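Local coordinates for glycosyl hydrolase family 26 (Bacteroides ovatus, PDB 4ZXO), which probably hydrolyses internal beta-1,4-mannosidic bonds of galactomannan as an endo-acting GH26 beta-mannanase, at residues L280-T285 with V325-S330; T309-Y312 with G317-S320; K51-A56 with V319-F324. All coordinates share one frame; numbering follows the deposited sequence.

Contact 1 of 3, residues L280-T285 with V325-S330; sequences LWWTGT and VKFSRS. With K (potassium ion), chain B.
Trp282 and Phe327 carry most of the packing here, between helix 281-290 and the later part of helix 321-328. These are successive outer helices of the TIM barrel of this family 26 hydrolase. The two side chains meet first at their roots, with Trp282 CB 3.5 Å from Phe327 CB. Further out they form an edge-to-face pair. The edge of the Trp282 six-membered ring points at the Phe327 face, with CE3 above its centre. The ring centroids are 5.4 Å apart and the planes stand at 50°. A Phe327 chi1 of 166° carries the ring away from its own N-H and beside the helix 281-290 backbone. Its CD1 then comes within 3.5 Å of Trp282 O.

Thr283 sits beside this pair. Its methyl CG2 rests 3.7 Å from Phe327 N and also touches the aliphatic chain of Lys326, with CG at 3.9 Å. The Thr283 and Lys326 side chains cross at about a right angle.

A second shell holds these groups in place. Trp282 NE1 bonds to Ser320 OG, which fixes how far the indole can turn. Thr283 OG1 bonds to Asp323 OD1, and that leaves CG2 facing Phe327 and Lys326. Trp281 CE3 lies over one face of the Trp282 indole. Leu286 and Leu287 of helix 281-290 also touch Phe327.

The far end of 325-330 supplies two ligands of a potassium site, Ser328 O and Ser330 O. Ile333 O and waters add the others. Three backbone carbonyls thus gather 328-330 and Ile333, in strand 333-334, around one ion. Ser328 OG turns back to bond Val325 O at 2.6 Å, while Ser328 O reaches the potassium ion, also at 2.6 Å.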
ATOM      1  N   LEU A 280      12.318 -11.957  18.146  1.00 16.46           N
ATOM      2  CA  LEU A 280      13.041 -12.434  16.953  1.00 17.61           C
ATOM      3  C   LEU A 280      12.126 -12.502  15.750  1.00 16.00           C
ATOM      4  O   LEU A 280      12.368 -13.287  14.840  1.00 16.96           O
ATOM      5  CB  LEU A 280      13.644 -13.818  17.190  1.00 20.16           C
ATOM      6  CG  LEU A 280      14.693 -13.899  18.304  1.00 21.87           C
ATOM      7  CD1 LEU A 280      15.162 -15.315  18.483  1.00 23.09           C
ATOM      8  CD2 LEU A 280      15.868 -13.011  17.951  1.00 22.35           C
ATOM      9  N   TRP A 281      11.080 -11.679  15.734  1.00 14.02           N
ATOM     10  CA  TRP A 281      10.078 -11.824  14.654  1.00 13.37           C
ATOM     11  C   TRP A 281      10.652 -11.572  13.280  1.00 12.46           C
ATOM     12  O   TRP A 281      10.335 -12.290  12.327  1.00 12.62           O
ATOM     13  CB  TRP A 281       8.882 -10.888  14.845  1.00 13.07           C
ATOM     14  CG  TRP A 281       7.750 -11.208  13.909  1.00 12.60           C
ATOM     15  CD1 TRP A 281       6.932 -12.297  13.975  1.00 13.12           C
ATOM     16  CD2 TRP A 281       7.319 -10.447  12.792  1.00 12.14           C
ATOM     17  NE1 TRP A 281       6.028 -12.274  12.962  1.00 13.69           N
ATOM     18  CE2 TRP A 281       6.236 -11.144  12.210  1.00 12.27           C
ATOM     19  CE3 TRP A 281       7.760  -9.254  12.197  1.00 12.15           C
ATOM     20  CZ2 TRP A 281       5.568 -10.687  11.066  1.00 12.88           C
ATOM     21  CZ3 TRP A 281       7.063  -8.771  11.036  1.00 12.03           C
ATOM     22  CH2 TRP A 281       5.968  -9.501  10.509  1.00 13.25           C
ATOM     23  N   TRP A 282      11.501 -10.556  13.176  1.00 12.17           N
ATOM     24  CA  TRP A 282      11.978 -10.086  11.861  1.00 10.98           C
ATOM     25  C   TRP A 282      12.863 -11.117  11.159  1.00 12.68           C
ATOM     26  O   TRP A 282      12.622 -11.446   9.988  1.00 12.39           O
ATOM     27  CB  TRP A 282      12.743  -8.760  12.033  1.00 10.84           C
ATOM     28  CG  TRP A 282      11.886  -7.737  12.684  1.00 10.99           C
ATOM     29  CD1 TRP A 282      11.858  -7.400  14.011  1.00 11.96           C
ATOM     30  CD2 TRP A 282      10.832  -7.002  12.065  1.00 10.51           C
ATOM     31  NE1 TRP A 282      10.850  -6.480  14.253  1.00 12.02           N
ATOM     32  CE2 TRP A 282      10.234  -6.184  13.062  1.00 11.16           C
ATOM     33  CE3 TRP A 282      10.379  -6.907  10.753  1.00 10.06           C
ATOM     34  CZ2 TRP A 282       9.153  -5.348  12.802  1.00 11.15           C
ATOM     35  CZ3 TRP A 282       9.321  -6.047  10.479  1.00 10.38           C
ATOM     36  CH2 TRP A 282       8.716  -5.281  11.515  1.00 10.90           C
ATOM     37  N   THR A 283      13.891 -11.626  11.860  1.00 13.56           N
ATOM     38  CA  THR A 283      14.755 -12.631  11.236  1.00 14.31           C
ATOM     39  C   THR A 283      14.274 -14.028  11.433  1.00 14.57           C
ATOM     40  O   THR A 283      14.647 -14.932  10.683  1.00 15.22           O
ATOM     41  CB  THR A 283      16.220 -12.594  11.759  1.00 15.28           C
ATOM     42  OG1 THR A 283      16.262 -12.897  13.174  1.00 17.93           O
ATOM     43  CG2 THR A 283      16.805 -11.205  11.501  1.00 15.69           C
ATOM     44  N   GLY A 284      13.443 -14.231  12.438  1.00 14.71           N
ATOM     45  CA  GLY A 284      13.047 -15.588  12.741  1.00 15.18           C
ATOM     46  C   GLY A 284      11.746 -16.033  12.126  1.00 15.93           C
ATOM     47  O   GLY A 284      11.497 -17.216  12.010  1.00 17.16           O
ATOM     48  N   THR A 285      10.900 -15.083  11.767  1.00 13.95           N
ATOM     49  CA  THR A 285       9.607 -15.411  11.127  1.00 12.45           C
ATOM     50  C   THR A 285       9.456 -14.732   9.765  1.00 11.38           C
ATOM     51  O   THR A 285       9.262 -15.402   8.767  1.00 13.78           O
ATOM     52  CB  THR A 285       8.448 -15.014  12.041  1.00 13.48           C
ATOM     53  OG1 THR A 285       8.564 -15.763  13.251  1.00 14.35           O
ATOM     54  CG2 THR A 285       7.109 -15.370  11.439  1.00 13.31           C
ATOM     55  N   VAL A 325      17.155  -4.494  13.591  1.00 12.85           N
ATOM     56  CA  VAL A 325      18.433  -3.991  13.060  1.00 14.02           C
ATOM     57  C   VAL A 325      19.125  -5.099  12.245  1.00 15.11           C
ATOM     58  O   VAL A 325      19.578  -4.849  11.141  1.00 14.82           O
ATOM     59  CB  VAL A 325      19.369  -3.487  14.160  1.00 13.56           C
ATOM     60  CG1 VAL A 325      20.774  -3.166  13.548  1.00 14.37           C
ATOM     61  CG2 VAL A 325      18.781  -2.195  14.796  1.00 13.49           C
ATOM     62  N   LYS A 326      19.168  -6.323  12.784  1.00 15.49           N
ATOM     63  CA  LYS A 326      19.782  -7.434  12.079  1.00 16.33           C
ATOM     64  C   LYS A 326      19.062  -7.720  10.734  1.00 14.83           C
ATOM     65  O   LYS A 326      19.688  -7.965   9.700  1.00 15.27           O
ATOM     66  CB  LYS A 326      19.776  -8.670  12.979  1.00 20.38           C
ATOM     67  CG  LYS A 326      20.344  -9.941  12.370  1.00 25.17           C
ATOM     68  CD  LYS A 326      20.485 -11.041  13.457  1.00 29.59           C
ATOM     69  CE  LYS A 326      20.328 -12.479  12.946  1.00 33.23           C
ATOM     70  NZ  LYS A 326      21.205 -12.731  11.772  1.00 35.66           N
ATOM     71  N   PHE A 327      17.737  -7.720  10.787  1.00 13.95           N
ATOM     72  CA  PHE A 327      16.912  -7.858   9.579  1.00 12.88           C
ATOM     73  C   PHE A 327      17.246  -6.802   8.542  1.00 13.22           C
ATOM     74  O   PHE A 327      17.367  -7.090   7.348  1.00 13.32           O
ATOM     75  CB  PHE A 327      15.457  -7.760  10.025  1.00 12.91           C
ATOM     76  CG  PHE A 327      14.428  -7.558   8.937  1.00 13.15           C
ATOM     77  CD1 PHE A 327      13.878  -8.647   8.246  1.00 13.01           C
ATOM     78  CD2 PHE A 327      13.993  -6.271   8.624  1.00 12.70           C
ATOM     79  CE1 PHE A 327      12.860  -8.452   7.288  1.00 12.43           C
ATOM     80  CE2 PHE A 327      13.005  -6.064   7.636  1.00 12.85           C
ATOM     81  CZ  PHE A 327      12.438  -7.165   6.969  1.00 13.01           C
ATOM     82  N   SER A 328      17.418  -5.571   9.012  1.00 14.28           N
ATOM     83  CA  SER A 328      17.662  -4.455   8.103  1.00 14.97           C
ATOM     84  C   SER A 328      18.994  -4.613   7.408  1.00 15.98           C
ATOM     85  O   SER A 328      19.140  -4.116   6.321  1.00 16.34           O
ATOM     86  CB  SER A 328      17.611  -3.102   8.822  1.00 14.94           C
ATOM     87  OG  SER A 328      18.778  -2.852   9.599  1.00 14.89           O
ATOM     88  N   ARG A 329      19.903  -5.350   8.014  1.00 16.10           N
ATOM     89  CA  ARG A 329      21.204  -5.549   7.431  1.00 16.25           C
ATOM     90  C   ARG A 329      21.233  -6.673   6.391  1.00 15.90           C
ATOM     91  O   ARG A 329      22.272  -6.890   5.756  1.00 17.40           O
ATOM     92  CB  ARG A 329      22.183  -5.806   8.579  1.00 16.34           C
ATOM     93  CG  ARG A 329      22.420  -4.552   9.380  1.00 17.56           C
ATOM     94  CD  ARG A 329      23.277  -4.736  10.578  1.00 18.89           C
ATOM     95  NE  ARG A 329      23.475  -3.436  11.212  1.00 20.44           N
ATOM     96  CZ  ARG A 329      23.887  -3.278  12.462  1.00 23.04           C
ATOM     97  NH1 ARG A 329      24.183  -4.340  13.182  1.00 23.24           N
ATOM     98  NH2 ARG A 329      24.024  -2.057  12.973  1.00 24.39           N
ATOM     99  N   SER A 330      20.134  -7.402   6.220  1.00 15.37           N
ATOM    100  CA  SER A 330      20.064  -8.421   5.182  1.00 15.31           C
ATOM    101  C   SER A 330      20.252  -7.762   3.831  1.00 16.50           C
ATOM    102  O   SER A 330      19.668  -6.693   3.578  1.00 15.55           O
ATOM    103  CB  SER A 330      18.700  -9.123   5.199  1.00 17.44           C
ATOM    104  OG  SER A 330      18.595  -9.913   4.013  1.00 19.02           O
TER
HETATM  105  K     K B 401      19.719  -4.022   3.825  1.00 31.56           K
HETATM  106  O   HOH W   1      22.276  -4.598   3.882  1.00 46.14           O
HETATM  107  O   HOH W   2      22.131  -2.189   3.063  1.00 22.91           O
HETATM  108  O   HOH W   3      19.790  -1.591   4.164  1.00 37.73           O
HETATM  109  O   HOH W   4      21.033  -3.513   1.477  1.00 47.88           O

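Contact 2 of 3, residues T309-Y312 with G317-S320; sequences THYY and GQVS
Tyr311 and Gln318 approach from opposite directions within the last beta-alpha loop of the TIM barrel, the amide NE2 arriving at the edge of the phenol ring. The tight part is small and polar. Gln318 NE2 donates to Tyr311 OH at 3.1 Å, with an N-H...O angle of 146°. NE2 lies in the plane of the ring. The amide itself is turned 72° from that plane. The aliphatic part of Gln318 adds to the fit, with CG 3.6 Å from Tyr311 CE1. A bend at chi2 (-85°) folds the chain so that both CG and NE2 reach the phenol end.

The other end of the amide is gripped from its own segment. Gln318 OE1 accepts from Ser320 OG at 2.7 Å, and from Ser320 N at 2.8 Å. The backbone N-H comes from above the carbonyl plane, the hydroxyl from nearer to it. NE2 also bonds to Ile276 O, so several bonds fix the rotation of this buried amide. A leucine here would probably leave Tyr311 OH and Ile276 O without this donor, and Ser320 N and OG without their shared acceptor.

The looser side faces solvent, where the exposed residues Thr309 and Val319 flank the buried pair.

Tyr315 packs edge-to-face with Tyr311, and Ile276 lies against the same tyrosine. Both segments belong to the long loop that runs from strand 295-300 to helix 321-328, and Ser320 is the N-cap residue of that helix.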
ATOM      1  N   THR A 309      -0.282   0.416  22.024  1.00 21.15           N
ATOM      2  CA  THR A 309      -0.167  -1.037  21.838  1.00 21.45           C
ATOM      3  C   THR A 309      -0.277  -1.439  20.353  1.00 20.09           C
ATOM      4  O   THR A 309       0.028  -2.578  19.944  1.00 20.31           O
ATOM      5  CB  THR A 309      -1.288  -1.772  22.615  1.00 22.50           C
ATOM      6  OG1 THR A 309      -2.556  -1.266  22.166  1.00 23.28           O
ATOM      7  CG2 THR A 309      -1.170  -1.500  24.096  1.00 23.58           C
ATOM      8  N   HIS A 310      -0.726  -0.502  19.530  1.00 17.92           N
ATOM      9  CA  HIS A 310      -1.048  -0.813  18.147  1.00 16.65           C
ATOM     10  C   HIS A 310       0.101  -0.353  17.276  1.00 16.09           C
ATOM     11  O   HIS A 310       0.080   0.799  16.773  1.00 17.31           O
ATOM     12  CB  HIS A 310      -2.373  -0.110  17.745  1.00 17.17           C
ATOM     13  CG  HIS A 310      -2.903  -0.500  16.398  1.00 18.64           C
ATOM     14  ND1 HIS A 310      -3.180  -1.804  16.050  1.00 19.26           N
ATOM     15  CD2 HIS A 310      -3.228   0.252  15.312  1.00 19.69           C
ATOM     16  CE1 HIS A 310      -3.686  -1.847  14.829  1.00 19.20           C
ATOM     17  NE2 HIS A 310      -3.724  -0.611  14.353  1.00 20.46           N
ATOM     18  N   TYR A 311       1.117  -1.217  17.080  1.00 13.64           N
ATOM     19  CA  TYR A 311       2.258  -0.803  16.245  1.00 12.16           C
ATOM     20  C   TYR A 311       2.846  -2.021  15.585  1.00 12.00           C
ATOM     21  O   TYR A 311       2.733  -3.153  16.115  1.00 11.67           O
ATOM     22  CB  TYR A 311       3.317  -0.067  17.080  1.00 13.10           C
ATOM     23  CG  TYR A 311       3.898  -0.870  18.214  1.00 12.86           C
ATOM     24  CD1 TYR A 311       4.960  -1.738  17.998  1.00 13.20           C
ATOM     25  CD2 TYR A 311       3.387  -0.748  19.506  1.00 13.52           C
ATOM     26  CE1 TYR A 311       5.503  -2.482  19.012  1.00 13.67           C
ATOM     27  CE2 TYR A 311       3.913  -1.485  20.570  1.00 14.41           C
ATOM     28  CZ  TYR A 311       4.988  -2.344  20.329  1.00 14.54           C
ATOM     29  OH  TYR A 311       5.534  -3.066  21.398  1.00 15.85           O
ATOM     30  N   TYR A 312       3.454  -1.815  14.431  1.00 12.00           N
ATOM     31  CA  TYR A 312       3.935  -2.936  13.639  1.00 11.75           C
ATOM     32  C   TYR A 312       5.396  -2.787  13.233  1.00 11.67           C
ATOM     33  O   TYR A 312       5.962  -3.721  12.717  1.00 11.93           O
ATOM     34  CB  TYR A 312       3.042  -3.132  12.385  1.00 11.05           C
ATOM     35  CG  TYR A 312       1.609  -3.497  12.765  1.00 11.06           C
ATOM     36  CD1 TYR A 312       1.192  -4.829  12.842  1.00 10.83           C
ATOM     37  CD2 TYR A 312       0.697  -2.502  13.103  1.00 11.58           C
ATOM     38  CE1 TYR A 312      -0.097  -5.164  13.228  1.00 11.77           C
ATOM     39  CE2 TYR A 312      -0.585  -2.813  13.496  1.00 10.88           C
ATOM     40  CZ  TYR A 312      -1.002  -4.147  13.521  1.00 10.97           C
ATOM     41  OH  TYR A 312      -2.295  -4.420  13.912  1.00 12.76           O
ATOM     42  N   GLY A 317      14.025   0.633  22.095  1.00 20.99           N
ATOM     43  CA  GLY A 317      13.712  -0.037  23.346  1.00 21.03           C
ATOM     44  C   GLY A 317      12.668  -1.138  23.187  1.00 21.40           C
ATOM     45  O   GLY A 317      12.478  -1.963  24.072  1.00 22.29           O
ATOM     46  N   GLN A 318      11.996  -1.179  22.042  1.00 20.10           N
ATOM     47  CA  GLN A 318      10.966  -2.194  21.830  1.00 18.85           C
ATOM     48  C   GLN A 318      11.647  -3.550  21.750  1.00 17.74           C
ATOM     49  O   GLN A 318      12.789  -3.630  21.262  1.00 17.62           O
ATOM     50  CB  GLN A 318      10.159  -1.876  20.560  1.00 16.80           C
ATOM     51  CG  GLN A 318       8.754  -2.547  20.510  1.00 14.99           C
ATOM     52  CD  GLN A 318       8.812  -3.972  19.963  1.00 15.31           C
ATOM     53  OE1 GLN A 318       9.714  -4.289  19.162  1.00 16.41           O
ATOM     54  NE2 GLN A 318       7.836  -4.831  20.351  1.00 15.33           N
ATOM     55  N   VAL A 319      10.982  -4.610  22.236  1.00 17.57           N
ATOM     56  CA  VAL A 319      11.671  -5.893  22.414  1.00 18.54           C
ATOM     57  C   VAL A 319      12.221  -6.481  21.137  1.00 18.82           C
ATOM     58  O   VAL A 319      13.213  -7.213  21.199  1.00 20.65           O
ATOM     59  CB  VAL A 319      10.779  -6.962  23.115  1.00 19.69           C
ATOM     60  CG1 VAL A 319      10.426  -6.522  24.568  1.00 21.28           C
ATOM     61  CG2 VAL A 319       9.544  -7.326  22.310  1.00 20.01           C
ATOM     62  N   SER A 320      11.646  -6.129  19.972  1.00 18.04           N
ATOM     63  CA  SER A 320      12.144  -6.696  18.714  1.00 16.55           C
ATOM     64  C   SER A 320      13.138  -5.784  18.015  1.00 16.58           C
ATOM     65  O   SER A 320      13.580  -6.105  16.927  1.00 16.15           O
ATOM     66  CB  SER A 320      11.004  -7.013  17.728  1.00 15.78           C
ATOM     67  OG  SER A 320      10.457  -5.838  17.090  1.00 14.88           O
TER

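Contact 3 of 3, residues K51-A56 with V319-F324; sequences KSVCGA and VSADDF
Cys54 SG lies beside the Phe324 ring, a sulfur-aromatic contact in an otherwise apolar join. The sulfur is 5.2 Å from the centroid of the Phe324 ring, 71° off the ring normal. The approach is oblique. Cys54 chi1 of 76° sets SG between the backbone N and the carbonyl carbon. From there the sulfur lies 3.9 Å from Phe324 CE2. Ala56 N makes a weak bond back to the same sulfur.

The rest is apolar. Cys54 CB touches the same side of the Phe324 ring, 3.9 Å from CE2. Val53 CG1 comes from the other side of the ring plane, 3.7 Å from Phe324 CD2. Val53 CG1 also meets Ala321, at 3.6 Å from the carbonyl O and 3.9 Å from CB. The one methyl touches both Ala321 and the Phe324 ring.

Gly55, just after helix 49-54, has a positive phi (94°), at which a side chain would jam against the preceding carbonyl. The chain turns away just after Cys54.

Phe324 also packs edge-to-face with Trp282 and with Phe29 of strand 27-32. Helix 49-54 follows that strand and helix 321-328 follows strand 295-300, its parallel neighbour. The contact is therefore a helix-to-helix join at the closure of a TIM barrel, between the first and last barrel helices.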
ATOM      1  N   LYS A  51      13.730   4.658  11.186  1.00 13.63           N
ATOM      2  CA  LYS A  51      15.058   5.233  11.176  1.00 13.91           C
ATOM      3  C   LYS A  51      15.627   5.315  12.580  1.00 15.53           C
ATOM      4  O   LYS A  51      16.814   5.064  12.786  1.00 16.66           O
ATOM      5  CB  LYS A  51      15.015   6.629  10.510  1.00 14.93           C
ATOM      6  CG  LYS A  51      16.399   7.294  10.341  1.00 18.12           C
ATOM      7  CD  LYS A  51      16.262   8.571   9.554  1.00 21.85           C
ATOM      8  CE  LYS A  51      17.570   9.361   9.467  1.00 26.41           C
ATOM      9  NZ  LYS A  51      17.687  10.260  10.663  1.00 28.69           N
ATOM     10  N   SER A  52      14.786   5.605  13.578  1.00 15.44           N
ATOM     11  CA  SER A  52      15.298   5.701  14.961  1.00 16.94           C
ATOM     12  C   SER A  52      15.862   4.378  15.414  1.00 16.29           C
ATOM     13  O   SER A  52      16.748   4.358  16.279  1.00 17.72           O
ATOM     14  CB  SER A  52      14.199   6.135  15.932  1.00 17.83           C
ATOM     15  OG  SER A  52      13.865   7.474  15.711  1.00 18.51           O
ATOM     16  N   VAL A  53      15.368   3.270  14.843  1.00 15.48           N
ATOM     17  CA  VAL A  53      15.916   1.960  15.247  1.00 15.55           C
ATOM     18  C   VAL A  53      17.095   1.514  14.398  1.00 16.83           C
ATOM     19  O   VAL A  53      18.150   1.151  14.920  1.00 18.47           O
ATOM     20  CB  VAL A  53      14.832   0.863  15.226  1.00 14.57           C
ATOM     21  CG1 VAL A  53      15.428  -0.568  15.412  1.00 14.99           C
ATOM     22  CG2 VAL A  53      13.806   1.163  16.281  1.00 15.78           C
ATOM     23  N   CYS A  54      16.954   1.558  13.087  1.00 17.27           N
ATOM     24  CA  CYS A  54      17.990   0.995  12.237  1.00 17.06           C
ATOM     25  C   CYS A  54      18.870   2.032  11.536  1.00 17.53           C
ATOM     26  O   CYS A  54      19.866   1.624  10.948  1.00 17.98           O
ATOM     27  CB  CYS A  54      17.385   0.072  11.162  1.00 18.10           C
ATOM     28  SG  CYS A  54      16.572   0.964   9.753  1.00 18.02           S
ATOM     29  N   GLY A  55      18.525   3.322  11.591  1.00 16.60           N
ATOM     30  CA  GLY A  55      19.383   4.355  11.054  1.00 16.01           C
ATOM     31  C   GLY A  55      19.088   4.768   9.634  1.00 16.09           C
ATOM     32  O   GLY A  55      19.738   5.689   9.129  1.00 17.58           O
ATOM     33  N   ALA A  56      18.153   4.104   8.957  1.00 14.16           N
ATOM     34  CA  ALA A  56      17.772   4.575   7.623  1.00 13.81           C
ATOM     35  C   ALA A  56      16.268   4.658   7.496  1.00 12.70           C
ATOM     36  O   ALA A  56      15.529   3.889   8.114  1.00 13.07           O
ATOM     37  CB  ALA A  56      18.279   3.660   6.559  1.00 13.98           C
ATOM     38  N   VAL A 319      10.982  -4.610  22.236  1.00 17.57           N
ATOM     39  CA  VAL A 319      11.671  -5.893  22.414  1.00 18.54           C
ATOM     40  C   VAL A 319      12.221  -6.481  21.137  1.00 18.82           C
ATOM     41  O   VAL A 319      13.213  -7.213  21.199  1.00 20.65           O
ATOM     42  CB  VAL A 319      10.779  -6.962  23.115  1.00 19.69           C
ATOM     43  CG1 VAL A 319      10.426  -6.522  24.568  1.00 21.28           C
ATOM     44  CG2 VAL A 319       9.544  -7.326  22.310  1.00 20.01           C
ATOM     45  N   SER A 320      11.646  -6.129  19.972  1.00 18.04           N
ATOM     46  CA  SER A 320      12.144  -6.696  18.714  1.00 16.55           C
ATOM     47  C   SER A 320      13.138  -5.784  18.015  1.00 16.58           C
ATOM     48  O   SER A 320      13.580  -6.105  16.927  1.00 16.15           O
ATOM     49  CB  SER A 320      11.004  -7.013  17.728  1.00 15.78           C
ATOM     50  OG  SER A 320      10.457  -5.838  17.090  1.00 14.88           O
ATOM     51  N   ALA A 321      13.531  -4.679  18.648  1.00 15.50           N
ATOM     52  CA  ALA A 321      14.337  -3.689  17.905  1.00 16.23           C
ATOM     53  C   ALA A 321      15.716  -4.168  17.463  1.00 16.10           C
ATOM     54  O   ALA A 321      16.094  -3.964  16.303  1.00 15.12           O
ATOM     55  CB  ALA A 321      14.489  -2.424  18.721  1.00 15.63           C
ATOM     56  N   ASP A 322      16.451  -4.823  18.349  1.00 17.79           N
ATOM     57  CA  ASP A 322      17.764  -5.325  17.950  1.00 18.84           C
ATOM     58  C   ASP A 322      17.643  -6.292  16.781  1.00 16.90           C
ATOM     59  O   ASP A 322      18.452  -6.263  15.868  1.00 17.05           O
ATOM     60  CB  ASP A 322      18.453  -6.022  19.118  1.00 21.31           C
ATOM     61  CG  ASP A 322      18.905  -5.050  20.177  1.00 25.62           C
ATOM     62  OD1 ASP A 322      19.016  -3.851  19.875  1.00 26.17           O
ATOM     63  OD2 ASP A 322      19.175  -5.503  21.314  1.00 28.05           O
ATOM     64  N   ASP A 323      16.607  -7.127  16.792  1.00 16.01           N
ATOM     65  CA  ASP A 323      16.452  -8.095  15.707  1.00 14.71           C
ATOM     66  C   ASP A 323      16.049  -7.387  14.404  1.00 14.03           C
ATOM     67  O   ASP A 323      16.416  -7.834  13.316  1.00 15.28           O
ATOM     68  CB  ASP A 323      15.400  -9.156  16.074  1.00 15.80           C
ATOM     69  CG  ASP A 323      15.302 -10.243  15.034  1.00 15.73           C
ATOM     70  OD1 ASP A 323      16.292 -10.973  14.869  1.00 15.88           O
ATOM     71  OD2 ASP A 323      14.220 -10.387  14.413  1.00 15.81           O
ATOM     72  N   PHE A 324      15.250  -6.316  14.502  1.00 13.19           N
ATOM     73  CA  PHE A 324      14.944  -5.515  13.331  1.00 12.71           C
ATOM     74  C   PHE A 324      16.233  -4.930  12.732  1.00 13.17           C
ATOM     75  O   PHE A 324      16.367  -4.834  11.510  1.00 12.86           O
ATOM     76  CB  PHE A 324      13.981  -4.392  13.698  1.00 12.90           C
ATOM     77  CG  PHE A 324      13.601  -3.542  12.524  1.00 12.94           C
ATOM     78  CD1 PHE A 324      12.694  -4.010  11.575  1.00 12.46           C
ATOM     79  CD2 PHE A 324      14.195  -2.309  12.328  1.00 14.75           C
ATOM     80  CE1 PHE A 324      12.340  -3.230  10.484  1.00 13.82           C
ATOM     81  CE2 PHE A 324      13.872  -1.522  11.205  1.00 15.24           C
ATOM     82  CZ  PHE A 324      12.913  -1.990  10.293  1.00 14.56           C
TER

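The three contacts lie on one side of the barrel. The centre of contact 3 is about 9 Å from that of contact 1 and about 10 Å from that of contact 2. The other two centres are about 14 Å apart. Along the chain come 51-56, 280-285 and 309-312, then 317-320 leading directly into helix 321-328, which carries 319-324 on into 325-330. Contacts 1 and 3 share that helix: it packs on helix 281-290 and on helix 49-54 along its length. Contact 2 lies within the loop just before it and shares Val319 and Ser320 with contact 3. The last barrel helix is thus held between its two neighbours, which joins the first helix of the barrel to its last.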